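Local coordinates for protein Phenylalanine/tyrosine ammonia-lyase (PDB 1Y2M) that catalyses the non-oxidative deamination of L-phenylalanine and L-tyrosine to trans-cinnamic and p-coumaric acid, working as a homotetramer, at residues B[297-311]-B[359-372]. Residues are numbered along the deposited sequence; the frame is centred on the assembly and turned at random.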
ATOM      1  N   THR B 297      -4.759 -23.023 -16.213  1.00  7.05           N
ATOM      2  CA  THR B 297      -5.600 -22.376 -17.207  1.00  8.12           C
ATOM      3  C   THR B 297      -6.118 -23.401 -18.246  1.00  9.15           C
ATOM      4  O   THR B 297      -7.321 -23.475 -18.519  1.00  9.28           O
ATOM      5  CB  THR B 297      -4.866 -21.197 -17.912  1.00  9.42           C
ATOM      6  OG1 THR B 297      -4.544 -20.190 -16.954  1.00  9.40           O
ATOM      7  CG2 THR B 297      -5.783 -20.576 -18.959  1.00  7.64           C
ATOM      8  N   ALA B 298      -5.196 -24.182 -18.793  1.00  8.60           N
ATOM      9  CA  ALA B 298      -5.530 -25.202 -19.806  1.00  6.48           C
ATOM     10  C   ALA B 298      -6.520 -26.214 -19.183  1.00  8.07           C
ATOM     11  O   ALA B 298      -7.588 -26.533 -19.772  1.00  9.52           O
ATOM     12  CB  ALA B 298      -4.299 -25.893 -20.299  1.00  8.35           C
HETATM   13  N   MSE B 299      -6.216 -26.704 -17.989  1.00  9.32           N
HETATM   14  CA  MSE B 299      -7.082 -27.749 -17.387  1.00  9.08           C
HETATM   15  C   MSE B 299      -8.458 -27.231 -17.041  1.00  8.23           C
HETATM   16  O   MSE B 299      -9.471 -27.943 -17.065  1.00  9.41           O
HETATM   17  CB  MSE B 299      -6.369 -28.385 -16.216  1.00 10.35           C
HETATM   18  CG  MSE B 299      -5.165 -29.058 -16.688  1.00 15.98           C
HETATM   19 SE   MSE B 299      -4.241 -30.037 -15.255  1.00 30.57          SE
HETATM   20  CE  MSE B 299      -5.208 -31.644 -15.384  1.00 28.93           C
ATOM     21  N   THR B 300      -8.496 -25.960 -16.672  1.00  7.46           N
ATOM     22  CA  THR B 300      -9.796 -25.292 -16.444  1.00  7.97           C
ATOM     23  C   THR B 300     -10.601 -25.142 -17.731  1.00  8.52           C
ATOM     24  O   THR B 300     -11.830 -25.282 -17.729  1.00 10.31           O
ATOM     25  CB  THR B 300      -9.622 -23.962 -15.698  1.00  8.64           C
ATOM     26  OG1 THR B 300      -8.867 -24.158 -14.477  1.00  9.16           O
ATOM     27  CG2 THR B 300     -10.972 -23.345 -15.339  1.00  8.29           C
ATOM     28  N   VAL B 301      -9.951 -24.798 -18.844  1.00  7.65           N
ATOM     29  CA  VAL B 301     -10.684 -24.720 -20.109  1.00  8.30           C
ATOM     30  C   VAL B 301     -11.299 -26.107 -20.351  1.00  8.87           C
ATOM     31  O   VAL B 301     -12.462 -26.221 -20.757  1.00 10.72           O
ATOM     32  CB  VAL B 301      -9.761 -24.302 -21.290  1.00 10.76           C
ATOM     33  CG1 VAL B 301     -10.470 -24.452 -22.625  1.00 11.52           C
ATOM     34  CG2 VAL B 301      -9.232 -22.851 -21.127  1.00 11.37           C
ATOM     35  N   GLU B 302     -10.531 -27.163 -20.078  1.00  9.74           N
ATOM     36  CA  GLU B 302     -11.055 -28.523 -20.276  1.00  9.51           C
ATOM     37  C   GLU B 302     -12.251 -28.822 -19.349  1.00 10.22           C
ATOM     38  O   GLU B 302     -13.312 -29.225 -19.792  1.00 11.16           O
ATOM     39  CB  GLU B 302      -9.940 -29.560 -20.089  1.00 10.82           C
ATOM     40  CG  GLU B 302      -8.877 -29.477 -21.159  1.00  9.00           C
ATOM     41  CD  GLU B 302      -7.900 -30.652 -21.048  1.00 11.50           C
ATOM     42  OE1 GLU B 302      -7.106 -30.617 -20.094  1.00 12.12           O
ATOM     43  OE2 GLU B 302      -7.940 -31.623 -21.873  1.00 10.88           O
ATOM     44  N   ALA B 303     -12.115 -28.537 -18.053  1.00  8.80           N
ATOM     45  CA  ALA B 303     -13.200 -28.804 -17.107  1.00  9.13           C
ATOM     46  C   ALA B 303     -14.452 -27.988 -17.457  1.00 10.16           C
ATOM     47  O   ALA B 303     -15.547 -28.435 -17.248  1.00 10.12           O
ATOM     48  CB  ALA B 303     -12.783 -28.471 -15.704  1.00 12.71           C
HETATM   49  N   MSE B 304     -14.261 -26.794 -18.015  1.00  8.70           N
HETATM   50  CA  MSE B 304     -15.379 -25.886 -18.347  1.00  9.29           C
HETATM   51  C   MSE B 304     -15.923 -26.130 -19.743  1.00  9.99           C
HETATM   52  O   MSE B 304     -16.803 -25.429 -20.171  1.00 11.25           O
HETATM   53  CB  MSE B 304     -14.903 -24.450 -18.234  1.00 11.15           C
HETATM   54  CG  MSE B 304     -14.524 -24.037 -16.831  1.00  8.80           C
HETATM   55 SE   MSE B 304     -16.218 -23.614 -15.853  1.00 22.63          SE
HETATM   56  CE  MSE B 304     -16.742 -21.892 -16.731  1.00 15.18           C
ATOM     57  N   VAL B 305     -15.413 -27.155 -20.424  1.00 10.00           N
ATOM     58  CA  VAL B 305     -15.694 -27.404 -21.848  1.00 10.48           C
ATOM     59  C   VAL B 305     -15.660 -26.071 -22.614  1.00 11.21           C
ATOM     60  O   VAL B 305     -16.546 -25.733 -23.420  1.00 12.26           O
ATOM     61  CB  VAL B 305     -16.971 -28.244 -22.072  1.00 10.94           C
ATOM     62  CG1 VAL B 305     -17.184 -28.546 -23.524  1.00 22.30           C
ATOM     63  CG2 VAL B 305     -16.770 -29.590 -21.418  1.00 14.82           C
ATOM     64  N   GLY B 306     -14.600 -25.319 -22.351  1.00 10.69           N
ATOM     65  CA  GLY B 306     -14.429 -24.014 -22.930  1.00 10.35           C
ATOM     66  C   GLY B 306     -13.694 -24.025 -24.244  1.00 12.00           C
ATOM     67  O   GLY B 306     -13.453 -25.082 -24.825  1.00 11.57           O
ATOM     68  N   HIS B 307     -13.331 -22.824 -24.687  1.00 10.98           N
ATOM     69  CA  HIS B 307     -12.820 -22.659 -26.050  1.00 11.90           C
ATOM     70  C   HIS B 307     -11.300 -22.624 -26.115  1.00 11.27           C
ATOM     71  O   HIS B 307     -10.635 -21.694 -25.624  1.00 11.57           O
ATOM     72  CB  HIS B 307     -13.354 -21.372 -26.642  1.00 10.98           C
ATOM     73  CG  HIS B 307     -14.826 -21.388 -26.866  1.00 15.52           C
ATOM     74  ND1 HIS B 307     -15.727 -20.847 -25.977  1.00 26.48           N
ATOM     75  CD2 HIS B 307     -15.552 -21.843 -27.915  1.00 18.34           C
ATOM     76  CE1 HIS B 307     -16.952 -20.996 -26.455  1.00 26.87           C
ATOM     77  NE2 HIS B 307     -16.874 -21.604 -27.629  1.00 20.54           N
ATOM     78  N   ALA B 308     -10.735 -23.579 -26.831  1.00  8.73           N
ATOM     79  CA  ALA B 308      -9.298 -23.533 -27.091  1.00 10.72           C
ATOM     80  C   ALA B 308      -8.983 -22.378 -28.066  1.00 10.51           C
ATOM     81  O   ALA B 308      -7.822 -21.971 -28.199  1.00 10.74           O
ATOM     82  CB  ALA B 308      -8.854 -24.835 -27.639  1.00 14.33           C
ATOM     83  N   GLY B 309      -9.995 -21.888 -28.778  1.00  8.11           N
ATOM     84  CA  GLY B 309      -9.848 -20.820 -29.781  1.00  9.77           C
ATOM     85  C   GLY B 309      -9.224 -19.542 -29.214  1.00  7.83           C
ATOM     86  O   GLY B 309      -8.626 -18.775 -29.944  1.00  8.56           O
ATOM     87  N   SER B 310      -9.394 -19.304 -27.913  1.00  7.80           N
ATOM     88  CA  SER B 310      -8.807 -18.098 -27.268  1.00  8.24           C
ATOM     89  C   SER B 310      -7.302 -18.014 -27.495  1.00 11.00           C
ATOM     90  O   SER B 310      -6.731 -16.936 -27.397  1.00 10.46           O
ATOM     91  CB  SER B 310      -9.086 -18.066 -25.771  1.00  8.38           C
ATOM     92  OG  SER B 310     -10.446 -17.998 -25.521  1.00  8.87           O
ATOM     93  N   PHE B 311      -6.664 -19.157 -27.767  1.00  7.77           N
ATOM     94  CA  PHE B 311      -5.202 -19.247 -27.796  1.00  7.19           C
ATOM     95  C   PHE B 311      -4.647 -19.404 -29.203  1.00  7.49           C
ATOM     96  O   PHE B 311      -3.506 -19.701 -29.369  1.00  9.63           O
ATOM     97  CB  PHE B 311      -4.781 -20.401 -26.891  1.00  9.87           C
ATOM     98  CG  PHE B 311      -5.458 -20.343 -25.572  1.00  8.55           C
ATOM     99  CD1 PHE B 311      -5.032 -19.425 -24.638  1.00 10.25           C
ATOM    100  CD2 PHE B 311      -6.540 -21.131 -25.273  1.00  8.93           C
ATOM    101  CE1 PHE B 311      -5.673 -19.286 -23.469  1.00 10.19           C
ATOM    102  CE2 PHE B 311      -7.238 -20.952 -24.096  1.00  8.75           C
ATOM    103  CZ  PHE B 311      -6.788 -20.058 -23.183  1.00  9.04           C
ATOM    104  N   ARG B 359     -22.171 -17.460 -25.047  1.00 51.43           N
ATOM    105  CA  ARG B 359     -21.501 -18.389 -25.954  1.00 44.06           C
ATOM    106  C   ARG B 359     -19.984 -18.294 -25.859  1.00 34.29           C
ATOM    107  O   ARG B 359     -19.295 -19.215 -26.274  1.00 35.56           O
ATOM    108  CB  ARG B 359     -21.939 -18.088 -27.393  1.00 44.81           C
ATOM    109  CG  ARG B 359     -23.461 -18.045 -27.535  1.00 52.42           C
ATOM    110  CD  ARG B 359     -23.942 -17.441 -28.830  1.00 51.63           C
ATOM    111  NE  ARG B 359     -25.398 -17.289 -28.801  1.00 61.07           N
ATOM    112  CZ  ARG B 359     -26.119 -16.718 -29.763  1.00 63.82           C
ATOM    113  NH1 ARG B 359     -25.534 -16.243 -30.857  1.00 67.58           N
ATOM    114  NH2 ARG B 359     -27.439 -16.625 -29.638  1.00 63.89           N
ATOM    115  N   GLN B 360     -19.459 -17.214 -25.309  0.50 27.25           N
ATOM    116  CA  GLN B 360     -18.025 -17.118 -25.236  0.50 22.89           C
ATOM    117  C   GLN B 360     -17.519 -17.154 -23.811  0.50 19.58           C
ATOM    118  O   GLN B 360     -18.218 -16.765 -22.855  0.50 14.54           O
ATOM    119  CB  GLN B 360     -17.516 -15.897 -25.994  0.50 25.31           C
ATOM    120  CG  GLN B 360     -16.083 -16.043 -26.518  0.50 29.58           C
ATOM    121  CD  GLN B 360     -15.720 -17.474 -26.891  0.50 26.18           C
ATOM    122  OE1 GLN B 360     -14.915 -18.104 -26.171  0.50  9.58           O
ATOM    123  NE2 GLN B 360     -16.348 -18.021 -28.008  0.50 15.77           N
ATOM    124  N   ASP B 361     -16.283 -17.614 -23.681  1.00 12.74           N
ATOM    125  CA  ASP B 361     -15.675 -17.795 -22.357  1.00 10.03           C
ATOM    126  C   ASP B 361     -15.534 -16.463 -21.678  1.00 11.47           C
ATOM    127  O   ASP B 361     -15.340 -15.458 -22.317  1.00  9.84           O
ATOM    128  CB  ASP B 361     -14.306 -18.483 -22.470  1.00 12.92           C
ATOM    129  CG  ASP B 361     -14.407 -19.952 -22.817  1.00 13.73           C
ATOM    130  OD1 ASP B 361     -15.541 -20.512 -22.818  1.00 17.34           O
ATOM    131  OD2 ASP B 361     -13.350 -20.542 -23.078  1.00 14.79           O
ATOM    132  N   ARG B 362     -15.548 -16.458 -20.353  1.00 10.42           N
ATOM    133  CA  ARG B 362     -15.350 -15.232 -19.645  1.00 10.16           C
ATOM    134  C   ARG B 362     -13.854 -14.885 -19.574  1.00  7.73           C
ATOM    135  O   ARG B 362     -13.001 -15.641 -20.025  1.00  9.74           O
ATOM    136  CB  ARG B 362     -15.977 -15.352 -18.255  1.00  8.71           C
ATOM    137  CG  ARG B 362     -17.502 -15.563 -18.328  1.00  9.47           C
ATOM    138  CD  ARG B 362     -18.019 -15.767 -16.927  1.00 13.34           C
ATOM    139  NE  ARG B 362     -19.455 -16.036 -16.899  1.00 14.80           N
ATOM    140  CZ  ARG B 362     -19.985 -17.256 -16.928  1.00 14.54           C
ATOM    141  NH1 ARG B 362     -19.220 -18.338 -17.013  1.00 18.09           N
ATOM    142  NH2 ARG B 362     -21.307 -17.387 -16.880  1.00 21.14           N
ATOM    143  N   TYR B 363     -13.554 -13.755 -18.964  1.00  7.90           N
ATOM    144  CA  TYR B 363     -12.211 -13.211 -19.113  1.00  8.73           C
ATOM    145  C   TYR B 363     -11.127 -14.026 -18.431  1.00  7.80           C
ATOM    146  O   TYR B 363      -9.947 -14.013 -18.920  1.00  9.40           O
ATOM    147  CB  TYR B 363     -12.151 -11.755 -18.640  1.00  9.76           C
ATOM    148  CG  TYR B 363     -12.780 -10.714 -19.535  1.00  7.24           C
ATOM    149  CD1 TYR B 363     -13.623 -11.026 -20.597  1.00 12.15           C
ATOM    150  CD2 TYR B 363     -12.612  -9.362 -19.195  1.00 13.58           C
ATOM    151  CE1 TYR B 363     -14.230  -9.983 -21.374  1.00 13.04           C
ATOM    152  CE2 TYR B 363     -13.198  -8.396 -19.899  1.00 12.64           C
ATOM    153  CZ  TYR B 363     -13.975  -8.677 -20.984  1.00 13.21           C
ATOM    154  OH  TYR B 363     -14.541  -7.575 -21.617  1.00 18.71           O
ATOM    155  N   PRO B 364     -11.426 -14.694 -17.280  1.00  8.50           N
ATOM    156  CA  PRO B 364     -10.355 -15.486 -16.668  1.00  9.37           C
ATOM    157  C   PRO B 364      -9.676 -16.513 -17.592  1.00  9.94           C
ATOM    158  O   PRO B 364      -8.495 -16.777 -17.480  1.00  9.22           O
ATOM    159  CB  PRO B 364     -11.050 -16.125 -15.453  1.00 10.97           C
ATOM    160  CG  PRO B 364     -12.056 -15.004 -15.076  1.00  9.53           C
ATOM    161  CD  PRO B 364     -12.634 -14.651 -16.417  1.00  8.99           C
ATOM    162  N   LEU B 365     -10.438 -17.051 -18.529  1.00  9.23           N
ATOM    163  CA  LEU B 365      -9.908 -17.963 -19.531  1.00  9.95           C
ATOM    164  C   LEU B 365      -9.529 -17.220 -20.824  1.00 10.59           C
ATOM    165  O   LEU B 365      -8.411 -17.362 -21.330  1.00 10.30           O
ATOM    166  CB  LEU B 365     -10.973 -19.024 -19.828  1.00 10.39           C
ATOM    167  CG  LEU B 365     -11.243 -19.968 -18.650  1.00 11.78           C
ATOM    168  CD1 LEU B 365     -12.314 -21.020 -19.051  1.00 12.78           C
ATOM    169  CD2 LEU B 365      -9.951 -20.650 -18.080  1.00 13.03           C
ATOM    170  N   ARG B 366     -10.456 -16.428 -21.356  1.00 10.78           N
ATOM    171  CA  ARG B 366     -10.277 -15.831 -22.687  1.00 11.25           C
ATOM    172  C   ARG B 366      -9.207 -14.736 -22.730  1.00 10.20           C
ATOM    173  O   ARG B 366      -8.640 -14.505 -23.791  1.00 10.31           O
ATOM    174  CB  ARG B 366     -11.595 -15.308 -23.218  1.00  9.79           C
ATOM    175  CG  ARG B 366     -11.543 -14.546 -24.572  1.00 10.46           C
ATOM    176  CD  ARG B 366     -12.885 -14.559 -25.259  1.00 12.30           C
ATOM    177  NE  ARG B 366     -13.981 -14.031 -24.447  1.00 13.05           N
ATOM    178  CZ  ARG B 366     -14.539 -12.834 -24.580  1.00 11.34           C
ATOM    179  NH1 ARG B 366     -14.069 -11.944 -25.450  1.00 12.57           N
ATOM    180  NH2 ARG B 366     -15.561 -12.507 -23.807  1.00 15.09           N
ATOM    181  N   THR B 367      -8.938 -14.085 -21.597  1.00  7.75           N
ATOM    182  CA  THR B 367      -7.895 -13.039 -21.570  1.00  9.03           C
ATOM    183  C   THR B 367      -6.638 -13.482 -20.846  1.00  8.09           C
ATOM    184  O   THR B 367      -5.754 -12.643 -20.522  1.00  8.14           O
ATOM    185  CB  THR B 367      -8.396 -11.684 -20.943  1.00  9.50           C
ATOM    186  OG1 THR B 367      -8.527 -11.805 -19.522  1.00  7.66           O
ATOM    187  CG2 THR B 367      -9.674 -11.193 -21.597  1.00  8.37           C
ATOM    188  N   SER B 368      -6.502 -14.789 -20.595  1.00  8.51           N
ATOM    189  CA  SER B 368      -5.357 -15.297 -19.836  1.00  7.17           C
ATOM    190  C   SER B 368      -3.994 -14.953 -20.452  1.00  8.35           C
ATOM    191  O   SER B 368      -3.091 -14.531 -19.734  1.00  8.93           O
ATOM    192  CB  SER B 368      -5.548 -16.781 -19.469  1.00  9.16           C
ATOM    193  OG  SER B 368      -5.832 -17.606 -20.589  1.00  8.54           O
ATOM    194  N   PRO B 369      -3.828 -15.090 -21.794  1.00  9.31           N
ATOM    195  CA  PRO B 369      -2.466 -14.710 -22.325  1.00  8.10           C
ATOM    196  C   PRO B 369      -2.165 -13.215 -22.134  1.00 10.20           C
ATOM    197  O   PRO B 369      -1.008 -12.825 -21.882  1.00  9.32           O
ATOM    198  CB  PRO B 369      -2.530 -15.086 -23.802  1.00  8.90           C
ATOM    199  CG  PRO B 369      -3.706 -16.092 -23.885  1.00  8.93           C
ATOM    200  CD  PRO B 369      -4.704 -15.589 -22.883  1.00  7.36           C
ATOM    201  N   GLN B 370      -3.198 -12.411 -22.324  1.00  6.11           N
ATOM    202  CA  GLN B 370      -3.081 -10.983 -22.194  1.00  6.39           C
ATOM    203  C   GLN B 370      -2.840 -10.598 -20.722  1.00  7.20           C
ATOM    204  O   GLN B 370      -2.224  -9.565 -20.429  1.00  8.61           O
ATOM    205  CB  GLN B 370      -4.325 -10.296 -22.778  1.00  8.00           C
ATOM    206  CG  GLN B 370      -4.550 -10.489 -24.266  1.00  6.91           C
ATOM    207  CD  GLN B 370      -5.325 -11.708 -24.598  1.00  7.27           C
ATOM    208  OE1 GLN B 370      -5.611 -12.513 -23.739  1.00  8.83           O
ATOM    209  NE2 GLN B 370      -5.716 -11.831 -25.869  1.00  5.49           N
ATOM    210  N   TRP B 371      -3.328 -11.412 -19.781  1.00  7.49           N
ATOM    211  CA  TRP B 371      -3.152 -11.133 -18.368  1.00  8.59           C
ATOM    212  C   TRP B 371      -1.769 -11.624 -17.892  1.00  8.90           C
ATOM    213  O   TRP B 371      -1.066 -10.935 -17.129  1.00 11.53           O
ATOM    214  CB  TRP B 371      -4.195 -11.917 -17.577  1.00  9.74           C
ATOM    215  CG  TRP B 371      -4.273 -11.489 -16.117  1.00  8.59           C
ATOM    216  CD1 TRP B 371      -3.736 -12.097 -15.012  1.00  9.43           C
ATOM    217  CD2 TRP B 371      -4.963 -10.325 -15.622  1.00 10.61           C
ATOM    218  NE1 TRP B 371      -4.077 -11.393 -13.866  1.00  9.80           N
ATOM    219  CE2 TRP B 371      -4.826 -10.308 -14.217  1.00 10.70           C
ATOM    220  CE3 TRP B 371      -5.664  -9.285 -16.242  1.00  8.46           C
ATOM    221  CZ2 TRP B 371      -5.384  -9.291 -13.423  1.00 10.17           C
ATOM    222  CZ3 TRP B 371      -6.209  -8.288 -15.443  1.00 11.62           C
ATOM    223  CH2 TRP B 371      -6.057  -8.299 -14.066  1.00 10.90           C
ATOM    224  N   LEU B 372      -1.390 -12.826 -18.310  1.00  7.67           N
ATOM    225  CA  LEU B 372      -0.137 -13.405 -17.838  1.00  7.48           C
ATOM    226  C   LEU B 372       1.090 -12.869 -18.601  1.00  7.69           C
ATOM    227  O   LEU B 372       2.235 -12.857 -18.091  1.00  8.71           O
ATOM    228  CB  LEU B 372      -0.234 -14.916 -17.968  1.00  8.54           C
ATOM    229  CG  LEU B 372      -1.191 -15.608 -16.976  1.00  8.38           C
ATOM    230  CD1 LEU B 372      -1.331 -17.104 -17.328  1.00 14.18           C
ATOM    231  CD2 LEU B 372      -0.804 -15.448 -15.539  1.00  9.93           C
TER
HETATM  232  O   HOH W   1     -10.795 -19.889 -23.554  1.00 10.83           O
HETATM  233  O   HOH W   2      -7.346 -14.308 -26.319  1.00  7.11           O
HETATM  234  O   HOH W   3     -12.485 -17.685 -27.350  1.00  9.85           O
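His307 meets Asp361 twice, through its backbone and through its ring. The backbone bond is short and nearly straight: His307 N donates to the syn side of Asp361 OD2 at 2.8 Å, with an angle of 173° at the hydrogen. Followed outward, His307 CB lies 3.7 Å from both Asp361 OD2 and Gln360 OE1. With CG anti to the carbonyl carbon (chi1 -67°), the ring turns one face to the tilted Gln360 amide, whose NE2, in the conformer described here, one of two, stands 3.4 Å above the ring plane over its centre, the two planes 53° apart. At the ring edge, ND1 gives a weak bond to Asp361 OD1 (3.2 Å), and CE1 comes within 2.9 Å of Arg359 O. Replacing this imidazole by an alanine is likely to strip Asp361 OD1 of its weak ring partner and open a gap beside the Gln360 amide. In the same conformer Gln360 OE1 accepts from Asp361 N, which lies above its carbonyl plane, while a water bridges Asp361 OD2, His307 O and Ser310 OG. Beyond this polar patch, Leu365 CD2 packs 3.8 Å from Val301 CG2, and Phe311 turns its ring edge to Ser368 OG and Pro369 CG. Gln360 and Arg366 probably bind cinnamate, as in related enzymes; here Arg366 NE donates to Asp361 O, and its NH1 to Gly410 O of a second subunit. The contact thus joins the C-terminal end of helix 273-303, closed by a Schellman motif at Val305, and the loop beyond it to helix 363-366 and the start of helix 368-391, with helices 323-336 and 416-443 packed alongside.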